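Amino acid ABC transporter, periplasmic amino acid-binding protein (Brucella ovis, PDB 4Z9N) probably captures amino acids or small peptides in the periplasm for an ABC transporter, and binds glutathione between its two lobes. Local coordinates at residues Val82-Arg87 and Leu215-Gly220; Val46-Ala51 and Trp230-Leu235; Ala238-Ile243 and Gln315-Gly320. One frame throughout, in Å; residues are numbered along the deposited sequence.

Contact 1 of 3, residues Val82-Arg87 and Leu215-Gly220; sequences VDVLIR and LTVRQG. With NA (sodium ion), chain K; GSH (glutathione), chain U.
Leu-85 and Thr-216 meet as a hydrogen-bonded antiparallel pair, a single bridge between strand 84-85 and strand 211-218. Leu-85 N gives to Thr-216 O at 3.0 Å, and Thr-216 N gives back to Leu-85 O at the same length. Both bonds are nearly straight. On its other side, strand 84-85 bonds to Gly-24 of the parallel sheet.

The second polar group is the Arg-218 side chain. Its chain bends at chi3 (-66°), which turns the guanidinium back toward residues 82-83. NH1 gives a bond to Val-82 O (2.9 Å), which lies close to the guanidinium plane. The same NH1 also reaches Leu-77 O. One water accepts a hydrogen bond from Arg-218 N and donates one to Asp-83 O, and it sits over one face of the guanidinium. A second water joins Arg-218 NH2 to Asp-83 OD1 (2.6 Å from the water). Asp-83 OD2 pairs with Lys-18, so the carboxylate probably stays charged.

The apolar contacts are few. Ile-86 CG2 touches Leu-215 CD2 at 3.7 Å, and all three outer carbons of Ile-86 gather round that one methyl. Val-84 CG2 lies 4.1 Å from Val-217 CG1. Helix 44-57 packs on both Ile-86 and Leu-215, and helix 222-240 on Leu-215.

The ends of the segments serve two sites. Arg-87 NH1 and NH2 both give bonds of 3.1 Å to the glutathione OE1 oxygen, and Leu-68 O holds Arg-87 NE. Gln-219 belongs to a sodium site shared with Asp-96, Leu-101, Asp-102 and Asp-226 of the second subunit. A short strand that leads into a ligand-binding arginine is in keeping with the periplasmic binding protein fold of this family, whose ligand lies between two lobes.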
loop_
_atom_site.group_PDB
_atom_site.type_symbol
_atom_site.label_atom_id
_atom_site.label_comp_id
_atom_site.label_asym_id
_atom_site.label_seq_id
_atom_site.Cartn_x
_atom_site.Cartn_y
_atom_site.Cartn_z
ATOM N N VAL D 82 -16.343 14.328 -11.740
ATOM C CA VAL D 82 -16.521 13.392 -10.628
ATOM C C VAL D 82 -15.529 13.719 -9.525
ATOM O O VAL D 82 -14.450 14.266 -9.778
ATOM C CB VAL D 82 -16.387 11.898 -11.060
ATOM C CG1 VAL D 82 -17.427 11.555 -12.123
ATOM C CG2 VAL D 82 -14.964 11.570 -11.539
ATOM N N ASP D 83 -15.909 13.368 -8.302
ATOM C CA ASP D 83 -15.114 13.631 -7.110
ATOM C C ASP D 83 -14.091 12.520 -6.855
ATOM O O ASP D 83 -13.060 12.753 -6.229
ATOM C CB ASP D 83 -16.035 13.775 -5.891
ATOM C CG ASP D 83 -17.086 14.858 -6.080
ATOM O OD1 ASP D 83 -16.726 15.983 -6.483
ATOM O OD2 ASP D 83 -18.277 14.577 -5.834
ATOM N N VAL D 84 -14.394 11.316 -7.330
ATOM C CA VAL D 84 -13.547 10.139 -7.130
ATOM C C VAL D 84 -13.828 9.152 -8.263
ATOM O O VAL D 84 -14.932 9.122 -8.817
ATOM C CB VAL D 84 -13.793 9.478 -5.733
ATOM C CG1 VAL D 84 -15.231 8.984 -5.605
ATOM C CG2 VAL D 84 -12.782 8.344 -5.444
ATOM N N LEU D 85 -12.811 8.376 -8.622
ATOM C CA LEU D 85 -12.932 7.356 -9.652
ATOM C C LEU D 85 -12.649 6.001 -9.037
ATOM O O LEU D 85 -11.541 5.747 -8.581
ATOM C CB LEU D 85 -11.962 7.627 -10.806
ATOM C CG LEU D 85 -11.931 6.592 -11.928
ATOM C CD1 LEU D 85 -13.231 6.641 -12.766
ATOM C CD2 LEU D 85 -10.708 6.843 -12.836
ATOM N N ILE D 86 -13.663 5.149 -8.992
ATOM C CA ILE D 86 -13.516 3.818 -8.424
ATOM C C ILE D 86 -14.056 2.883 -9.481
ATOM O O ILE D 86 -15.252 2.680 -9.577
ATOM C CB ILE D 86 -14.240 3.682 -7.091
ATOM C CG1 ILE D 86 -13.755 4.777 -6.145
ATOM C CG2 ILE D 86 -13.932 2.305 -6.466
ATOM C CD1 ILE D 86 -14.422 4.784 -4.778
ATOM N N ARG D 87 -13.165 2.352 -10.309
ATOM C CA ARG D 87 -13.599 1.744 -11.556
ATOM C C ARG D 87 -12.512 0.853 -12.137
ATOM O O ARG D 87 -12.011 1.126 -13.226
ATOM C CB ARG D 87 -13.998 2.853 -12.554
ATOM C CG ARG D 87 -14.525 2.384 -13.922
ATOM C CD ARG D 87 -14.040 3.312 -15.017
ATOM N NE ARG D 87 -14.265 2.787 -16.367
ATOM C CZ ARG D 87 -13.495 1.862 -16.940
ATOM N NH1 ARG D 87 -12.489 1.320 -16.262
ATOM N NH2 ARG D 87 -13.757 1.453 -18.179
ATOM N N LEU D 215 -8.061 3.531 -5.854
ATOM C CA LEU D 215 -9.028 4.566 -5.532
ATOM C C LEU D 215 -8.453 5.892 -5.987
ATOM O O LEU D 215 -7.511 6.406 -5.381
ATOM C CB LEU D 215 -9.312 4.563 -4.030
ATOM C CG LEU D 215 -9.735 3.177 -3.531
ATOM C CD1 LEU D 215 -9.871 3.179 -2.031
ATOM C CD2 LEU D 215 -11.033 2.722 -4.194
ATOM N N THR D 216 -9.002 6.443 -7.063
ATOM C CA THR D 216 -8.280 7.469 -7.812
ATOM C C THR D 216 -8.858 8.854 -7.546
ATOM O O THR D 216 -10.058 9.036 -7.638
ATOM C CB THR D 216 -8.325 7.132 -9.309
ATOM O OG1 THR D 216 -7.909 5.767 -9.473
ATOM C CG2 THR D 216 -7.400 8.048 -10.113
ATOM N N VAL D 217 -8.006 9.803 -7.162
ATOM C CA VAL D 217 -8.428 11.172 -6.864
ATOM C C VAL D 217 -7.492 12.158 -7.560
ATOM O O VAL D 217 -6.429 11.777 -8.058
ATOM C CB VAL D 217 -8.455 11.467 -5.342
ATOM C CG1 VAL D 217 -9.541 10.650 -4.622
ATOM C CG2 VAL D 217 -7.083 11.209 -4.719
ATOM N N ARG D 218 -7.884 13.426 -7.580
ATOM C CA ARG D 218 -7.004 14.478 -8.088
ATOM C C ARG D 218 -5.880 14.740 -7.084
ATOM O O ARG D 218 -6.088 14.639 -5.881
ATOM C CB ARG D 218 -7.793 15.768 -8.353
ATOM C CG ARG D 218 -8.789 15.651 -9.491
ATOM C CD ARG D 218 -9.526 16.966 -9.734
ATOM N NE ARG D 218 -10.380 17.340 -8.616
ATOM C CZ ARG D 218 -11.624 16.905 -8.447
ATOM N NH1 ARG D 218 -12.164 16.065 -9.317
ATOM N NH2 ARG D 218 -12.321 17.295 -7.392
ATOM N N GLN D 219 -4.689 15.070 -7.585
ATOM C CA GLN D 219 -3.631 15.652 -6.751
ATOM C C GLN D 219 -4.058 16.999 -6.165
ATOM O O GLN D 219 -5.006 17.621 -6.640
ATOM C CB GLN D 219 -2.340 15.836 -7.563
ATOM C CG GLN D 219 -1.675 14.524 -7.927
ATOM C CD GLN D 219 -0.386 14.685 -8.726
ATOM O OE1 GLN D 219 0.385 13.724 -8.881
ATOM N NE2 GLN D 219 -0.147 15.894 -9.238
ATOM N N GLY D 220 -3.359 17.451 -5.126
ATOM C CA GLY D 220 -3.564 18.787 -4.588
ATOM C C GLY D 220 -4.698 18.970 -3.589
ATOM O O GLY D 220 -5.075 20.096 -3.269
HETATM NA NA NA K . 0.513 11.359 -8.166
HETATM N N1 GSH U . -7.488 -2.250 -15.222
HETATM C CA1 GSH U . -7.259 -1.940 -16.634
HETATM C C1 GSH U . -6.900 -0.461 -16.752
HETATM O O11 GSH U . -6.518 -0.010 -17.867
HETATM O O12 GSH U . -6.990 0.309 -15.755
HETATM C CB1 GSH U . -8.507 -2.200 -17.493
HETATM C CG1 GSH U . -9.663 -1.323 -16.972
HETATM C CD1 GSH U . -10.814 -1.386 -17.969
HETATM O OE1 GSH U . -11.270 -0.402 -18.465
HETATM N N2 GSH U . -11.356 -2.683 -18.295
HETATM C CA2 GSH U . -12.435 -2.740 -19.264
HETATM C C2 GSH U . -13.690 -1.999 -18.779
HETATM O O2 GSH U . -13.898 -1.725 -17.641
HETATM C CB2 GSH U . -12.704 -4.190 -19.681
HETATM S SG2 GSH U . -13.460 -5.162 -18.349
HETATM N N3 GSH U . -14.626 -1.583 -19.802
HETATM C CA3 GSH U . -15.822 -0.877 -19.432
HETATM C C3 GSH U . -15.916 0.392 -20.280
HETATM O O31 GSH U . -17.001 1.031 -20.291
HETATM O O32 GSH U . -14.917 0.803 -20.947
HETATM O O HOH W 1 -10.635 14.144 -6.573
HETATM O O HOH W 2 -15.070 17.186 -8.150
#

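Contact 2 of 3, residues Val46-Ala51 and Trp230-Leu235; sequences VDYCRA and WTHNAL
Tyr-48 reaches from helix 44-57 to His-232 and Leu-235 on helix 222-240. Its CB leaves the helix at a slant to the partner, and the ring end comes nearer. CB itself lies against Ile-86 of segment 82-87. Chi1 is -109°, away from the usual staggered positions. This carries the ring across the gap between the helices.

Farther out, CD2 packs on Leu-215. CE2 is 3.8 Å from Leu-235 CD1 and also comes close to His-232 ND1. Leu-235 CD1 comes closest to the ring at CZ, 3.7 Å. This methyl sits over one ring face, 3.9 Å from the centroid and not far off the normal. This is a CH-pi contact, shifted toward the rim. Tyr-292 and Ile-295 of helix 292-299 also pack round Leu-235.

The tip is polar. Tyr-48 OH is hydrogen-bonded to His-232 ND1 at 2.7 Å, and either group could be the donor. The hydroxyl lies at the edge of the imidazole, in its plane. The rings meet rim to rim, planes 41° apart, and neither lies over the other's face. His-232 has CG anti to the backbone N, which directs the imidazole along this helix flank to the hydroxyl. The bond satisfies two buried polar atoms.

Beside the ring, Ala-51 CB meets Thr-231 CG2 at 3.6 Å and Leu-235 CD1 at 4.0 Å. Thr-231 OG1 turns back to Val-227 O of its own helix.

The axes of segments 46-51 and 230-235 pass 10.3 Å apart, crossing at 107°. This is a steep helix-helix packing within one lobe of the binding-protein fold, with one tyrosine-histidine bond among apolar contacts.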
loop_
_atom_site.group_PDB
_atom_site.type_symbol
_atom_site.label_atom_id
_atom_site.label_comp_id
_atom_site.label_asym_id
_atom_site.label_seq_id
_atom_site.Cartn_x
_atom_site.Cartn_y
_atom_site.Cartn_z
ATOM N N VAL D 46 -18.955 -0.116 -6.794
ATOM C CA VAL D 46 -20.111 0.679 -6.379
ATOM C C VAL D 46 -20.206 0.766 -4.852
ATOM O O VAL D 46 -20.422 1.850 -4.293
ATOM C CB VAL D 46 -21.412 0.117 -6.976
ATOM C CG1 VAL D 46 -22.633 0.643 -6.212
ATOM C CG2 VAL D 46 -21.496 0.492 -8.468
ATOM N N ASP D 47 -20.038 -0.366 -4.169
ATOM C CA ASP D 47 -20.149 -0.350 -2.710
ATOM C C ASP D 47 -19.038 0.503 -2.082
ATOM O O ASP D 47 -19.233 1.112 -1.026
ATOM C CB ASP D 47 -20.107 -1.769 -2.114
ATOM C CG ASP D 47 -21.445 -2.495 -2.210
ATOM O OD1 ASP D 47 -21.453 -3.729 -2.020
ATOM O OD2 ASP D 47 -22.478 -1.844 -2.503
ATOM N N TYR D 48 -17.873 0.541 -2.720
ATOM C CA TYR D 48 -16.785 1.390 -2.231
ATOM C C TYR D 48 -17.203 2.859 -2.305
ATOM O O TYR D 48 -16.925 3.637 -1.396
ATOM C CB TYR D 48 -15.490 1.152 -3.027
ATOM C CG TYR D 48 -14.446 0.420 -2.207
ATOM C CD1 TYR D 48 -14.494 -0.967 -2.058
ATOM C CD2 TYR D 48 -13.447 1.117 -1.537
ATOM C CE1 TYR D 48 -13.564 -1.635 -1.285
ATOM C CE2 TYR D 48 -12.514 0.447 -0.741
ATOM C CZ TYR D 48 -12.584 -0.926 -0.629
ATOM O OH TYR D 48 -11.649 -1.592 0.139
ATOM N N CYS D 49 -17.864 3.233 -3.395
ATOM C CA CYS D 49 -18.432 4.581 -3.518
ATOM C C CYS D 49 -19.421 4.863 -2.410
ATOM O O CYS D 49 -19.411 5.935 -1.796
ATOM C CB CYS D 49 -19.143 4.762 -4.851
ATOM S SG CYS D 49 -18.091 4.618 -6.283
ATOM N N ARG D 50 -20.296 3.895 -2.172
ATOM C CA ARG D 50 -21.295 4.047 -1.130
ATOM C C ARG D 50 -20.639 4.104 0.246
ATOM O O ARG D 50 -21.187 4.708 1.172
ATOM C CB ARG D 50 -22.318 2.912 -1.179
ATOM C CG ARG D 50 -23.083 2.805 -2.504
ATOM C CD ARG D 50 -24.383 2.020 -2.309
ATOM N NE ARG D 50 -25.061 1.785 -3.577
ATOM C CZ ARG D 50 -25.863 2.665 -4.172
ATOM N NH1 ARG D 50 -26.098 3.847 -3.621
ATOM N NH2 ARG D 50 -26.424 2.362 -5.333
ATOM N N ALA D 51 -19.482 3.465 0.388
ATOM C CA ALA D 51 -18.760 3.513 1.664
ATOM C C ALA D 51 -18.286 4.938 1.967
ATOM O O ALA D 51 -18.375 5.409 3.107
ATOM C CB ALA D 51 -17.557 2.529 1.662
ATOM N N TRP D 230 -8.909 6.568 4.083
ATOM C CA TRP D 230 -9.220 6.038 5.385
ATOM C C TRP D 230 -10.595 5.379 5.425
ATOM O O TRP D 230 -10.832 4.549 6.293
ATOM C CB TRP D 230 -9.032 7.132 6.431
ATOM C CG TRP D 230 -7.584 7.207 6.689
ATOM C CD1 TRP D 230 -6.699 8.132 6.205
ATOM C CD2 TRP D 230 -6.801 6.235 7.395
ATOM N NE1 TRP D 230 -5.423 7.815 6.601
ATOM C CE2 TRP D 230 -5.456 6.661 7.340
ATOM C CE3 TRP D 230 -7.114 5.064 8.099
ATOM C CZ2 TRP D 230 -4.418 5.946 7.947
ATOM C CZ3 TRP D 230 -6.086 4.360 8.712
ATOM C CH2 TRP D 230 -4.750 4.802 8.631
ATOM N N THR D 231 -11.456 5.672 4.450
ATOM C CA THR D 231 -12.635 4.831 4.225
ATOM C C THR D 231 -12.182 3.396 3.904
ATOM O O THR D 231 -12.638 2.436 4.529
ATOM C CB THR D 231 -13.522 5.369 3.086
ATOM O OG1 THR D 231 -14.070 6.629 3.476
ATOM C CG2 THR D 231 -14.664 4.396 2.777
ATOM N N HIS D 232 -11.278 3.265 2.932
ATOM C CA HIS D 232 -10.698 1.970 2.575
ATOM C C HIS D 232 -10.076 1.238 3.761
ATOM O O HIS D 232 -10.330 0.054 3.985
ATOM C CB HIS D 232 -9.643 2.176 1.486
ATOM C CG HIS D 232 -8.828 0.961 1.175
ATOM N ND1 HIS D 232 -9.375 -0.212 0.699
ATOM C CD2 HIS D 232 -7.483 0.769 1.196
ATOM C CE1 HIS D 232 -8.405 -1.085 0.471
ATOM N NE2 HIS D 232 -7.249 -0.511 0.762
ATOM N N ASN D 233 -9.259 1.941 4.528
ATOM C CA ASN D 233 -8.548 1.260 5.600
ATOM C C ASN D 233 -9.484 0.949 6.757
ATOM O O ASN D 233 -9.289 -0.049 7.450
ATOM C CB ASN D 233 -7.338 2.082 6.039
ATOM C CG ASN D 233 -6.178 1.934 5.067
ATOM O OD1 ASN D 233 -5.466 0.936 5.108
ATOM N ND2 ASN D 233 -6.008 2.909 4.160
ATOM N N ALA D 234 -10.534 1.755 6.925
ATOM C CA ALA D 234 -11.553 1.435 7.911
ATOM C C ALA D 234 -12.234 0.126 7.530
ATOM O O ALA D 234 -12.478 -0.725 8.392
ATOM C CB ALA D 234 -12.587 2.558 8.037
ATOM N N LEU D 235 -12.538 -0.037 6.247
ATOM C CA LEU D 235 -13.167 -1.276 5.788
ATOM C C LEU D 235 -12.288 -2.489 6.103
ATOM O O LEU D 235 -12.786 -3.544 6.525
ATOM C CB LEU D 235 -13.453 -1.220 4.284
ATOM C CG LEU D 235 -14.588 -0.274 3.867
ATOM C CD1 LEU D 235 -14.602 -0.091 2.356
ATOM C CD2 LEU D 235 -15.931 -0.802 4.367
#

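Contact 3 of 3, residues Ala238-Ile243 and Gln315-Gly320; sequences AEEYGI and QWNKGG
Glu-239 and Glu-240, at the end of helix 222-240, each receive a side-chain N-H from the loop 315-320. These two bonds form the close part of the contact. Gln-315 NE2 gives to Glu-239 OE1 at 3.0 Å, almost straight at 177°. The acceptor lies in the amide plane, yet the donor comes from above the carboxylate plane, and the two planes are 84° apart. Gln-315 bends at chi2 (-75°), which brings its amide back alongside the glutamate. Its NE2 also bonds Leu-236 O. Arg-310 takes the other oxygen, Glu-239 OE2, in a salt bridge.

Trp-316 NE1 gives the second bond, to Glu-240 OE1 at 3.0 Å. The oxygen lies at the indole edge, in the ring plane. The indole nitrogen stands well above the carboxylate plane. Lys-210 of the second subunit makes a salt bridge to the same oxygen, and Trp-316 packs on Leu-321 of that subunit. One water donates hydrogen bonds to both Glu-240 OE1 and Gln-315 OE1, at 2.7 Å each. This concentration of donors probably favours the charged carboxylate.

Toward solvent the fit is looser. Another water links Glu-240 O to Asn-317 ND2. Direct contact with the exposed Asn-317 is slight, 4.1 Å from its ND2 to Glu-240 CG. Its CB instead lies over one face of the Trp-316 ring.

The helix ends in a Schellman motif with Gly-242 as the C-prime residue. Ile-243 N bonds Ala-238 O, and Gly-242 N bonds Glu-239 O. The contact thus joins a Schellman-capped helix end to a C-terminal loop, beside the subunit interface.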
loop_
_atom_site.group_PDB
_atom_site.type_symbol
_atom_site.label_atom_id
_atom_site.label_comp_id
_atom_site.label_asym_id
_atom_site.label_seq_id
_atom_site.Cartn_x
_atom_site.Cartn_y
_atom_site.Cartn_z
ATOM N N ALA D 238 -12.003 -3.077 10.044
ATOM C CA ALA D 238 -13.254 -3.630 10.555
ATOM C C ALA D 238 -13.327 -5.125 10.279
ATOM O O ALA D 238 -13.691 -5.905 11.166
ATOM C CB ALA D 238 -14.454 -2.918 9.949
ATOM N N GLU D 239 -12.950 -5.544 9.076
ATOM C CA GLU D 239 -12.983 -6.978 8.801
ATOM C C GLU D 239 -11.992 -7.698 9.713
ATOM O O GLU D 239 -12.330 -8.718 10.324
ATOM C CB GLU D 239 -12.678 -7.314 7.336
ATOM C CG GLU D 239 -12.863 -8.816 7.087
ATOM C CD GLU D 239 -12.395 -9.307 5.735
ATOM O OE1 GLU D 239 -11.673 -8.571 5.018
ATOM O OE2 GLU D 239 -12.774 -10.451 5.386
ATOM N N GLU D 240 -10.781 -7.159 9.829
ATOM C CA GLU D 240 -9.760 -7.775 10.686
ATOM C C GLU D 240 -10.247 -7.942 12.137
ATOM O O GLU D 240 -9.910 -8.930 12.817
ATOM C CB GLU D 240 -8.461 -6.951 10.663
ATOM C CG GLU D 240 -7.311 -7.652 11.401
ATOM C CD GLU D 240 -6.054 -6.797 11.518
ATOM O OE1 GLU D 240 -5.837 -5.931 10.648
ATOM O OE2 GLU D 240 -5.299 -6.994 12.499
ATOM N N TYR D 241 -11.061 -6.997 12.605
ATOM C CA TYR D 241 -11.532 -7.025 13.984
ATOM C C TYR D 241 -12.908 -7.693 14.133
ATOM O O TYR D 241 -13.479 -7.687 15.214
ATOM C CB TYR D 241 -11.586 -5.608 14.569
ATOM C CG TYR D 241 -10.268 -4.844 14.600
ATOM C CD1 TYR D 241 -9.048 -5.495 14.517
ATOM C CD2 TYR D 241 -10.257 -3.461 14.729
ATOM C CE1 TYR D 241 -7.848 -4.781 14.563
ATOM C CE2 TYR D 241 -9.069 -2.747 14.776
ATOM C CZ TYR D 241 -7.867 -3.411 14.691
ATOM O OH TYR D 241 -6.685 -2.692 14.732
ATOM N N GLY D 242 -13.420 -8.292 13.063
ATOM C CA GLY D 242 -14.684 -9.012 13.124
ATOM C C GLY D 242 -15.906 -8.122 13.304
ATOM O O GLY D 242 -16.926 -8.553 13.866
ATOM N N ILE D 243 -15.798 -6.881 12.824
ATOM C CA ILE D 243 -16.893 -5.923 12.885
ATOM C C ILE D 243 -17.649 -5.964 11.571
ATOM O O ILE D 243 -17.069 -5.740 10.498
ATOM C CB ILE D 243 -16.396 -4.494 13.180
ATOM C CG1 ILE D 243 -15.610 -4.471 14.482
ATOM C CG2 ILE D 243 -17.593 -3.528 13.289
ATOM C CD1 ILE D 243 -14.739 -3.252 14.621
ATOM N N GLN D 315 -7.149 -10.907 3.766
ATOM C CA GLN D 315 -6.443 -10.158 4.797
ATOM C C GLN D 315 -4.977 -10.569 4.871
ATOM O O GLN D 315 -4.621 -11.726 4.626
ATOM C CB GLN D 315 -7.118 -10.392 6.148
ATOM C CG GLN D 315 -8.428 -9.619 6.363
ATOM C CD GLN D 315 -8.226 -8.141 6.634
ATOM O OE1 GLN D 315 -7.190 -7.733 7.163
ATOM N NE2 GLN D 315 -9.235 -7.336 6.318
ATOM N N TRP D 316 -4.142 -9.611 5.257
ATOM C CA TRP D 316 -2.702 -9.808 5.399
ATOM C C TRP D 316 -2.358 -10.957 6.349
ATOM O O TRP D 316 -1.376 -11.675 6.139
ATOM C CB TRP D 316 -2.064 -8.491 5.887
ATOM C CG TRP D 316 -2.503 -8.131 7.286
ATOM C CD1 TRP D 316 -3.675 -7.528 7.667
ATOM C CD2 TRP D 316 -1.766 -8.380 8.483
ATOM N NE1 TRP D 316 -3.701 -7.384 9.049
ATOM C CE2 TRP D 316 -2.540 -7.899 9.566
ATOM C CE3 TRP D 316 -0.515 -8.960 8.749
ATOM C CZ2 TRP D 316 -2.101 -7.979 10.899
ATOM C CZ3 TRP D 316 -0.080 -9.040 10.072
ATOM C CH2 TRP D 316 -0.879 -8.561 11.131
ATOM N N ASN D 317 -3.166 -11.149 7.389
ATOM C CA ASN D 317 -2.877 -12.195 8.365
ATOM C C ASN D 317 -3.658 -13.467 8.065
ATOM O O ASN D 317 -3.765 -14.355 8.917
ATOM C CB ASN D 317 -3.176 -11.713 9.795
ATOM C CG ASN D 317 -4.615 -11.282 9.987
ATOM O OD1 ASN D 317 -5.390 -11.193 9.036
ATOM N ND2 ASN D 317 -4.981 -11.008 11.238
ATOM N N LYS D 318 -4.206 -13.546 6.856
ATOM C CA LYS D 318 -4.855 -14.757 6.365
ATOM C C LYS D 318 -4.284 -15.136 4.996
ATOM O O LYS D 318 -4.949 -15.806 4.208
ATOM C CB LYS D 318 -6.373 -14.567 6.252
ATOM C CG LYS D 318 -7.064 -14.170 7.552
ATOM C CD LYS D 318 -6.896 -15.213 8.633
ATOM C CE LYS D 318 -7.703 -14.837 9.860
ATOM N NZ LYS D 318 -9.153 -14.818 9.532
ATOM N N GLY D 319 -3.072 -14.665 4.704
ATOM C CA GLY D 319 -2.342 -15.106 3.525
ATOM C C GLY D 319 -2.448 -14.197 2.313
ATOM O O GLY D 319 -1.934 -14.527 1.237
ATOM N N GLY D 320 -3.127 -13.063 2.471
ATOM C CA GLY D 320 -3.269 -12.123 1.381
ATOM C C GLY D 320 -2.429 -10.868 1.519
ATOM O O GLY D 320 -1.499 -10.822 2.324
HETATM O O HOH W 3 -6.410 -5.271 8.045
HETATM O O HOH W 4 -7.912 -10.992 12.328
#

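In the fold
Following the chain from the N terminus, helix 44-57 is the first element used and supplies residues 46-51 of contact 2. Strand 84-85 follows and opens contact 1. The chain then runs through the rest of the sheets and returns along strand 211-218, where contact 1 closes. Helix 222-240 comes next and closes contact 2, so the loop of contact 1 lies wholly within that of contact 2. The two touch, and the helix pair lies against the strand pair. The end of the same helix opens contact 3, which closes in the C-terminal loop after both others are complete. Helix 222-240 therefore joins contacts 2 and 3, whose centres are about 15 Å apart.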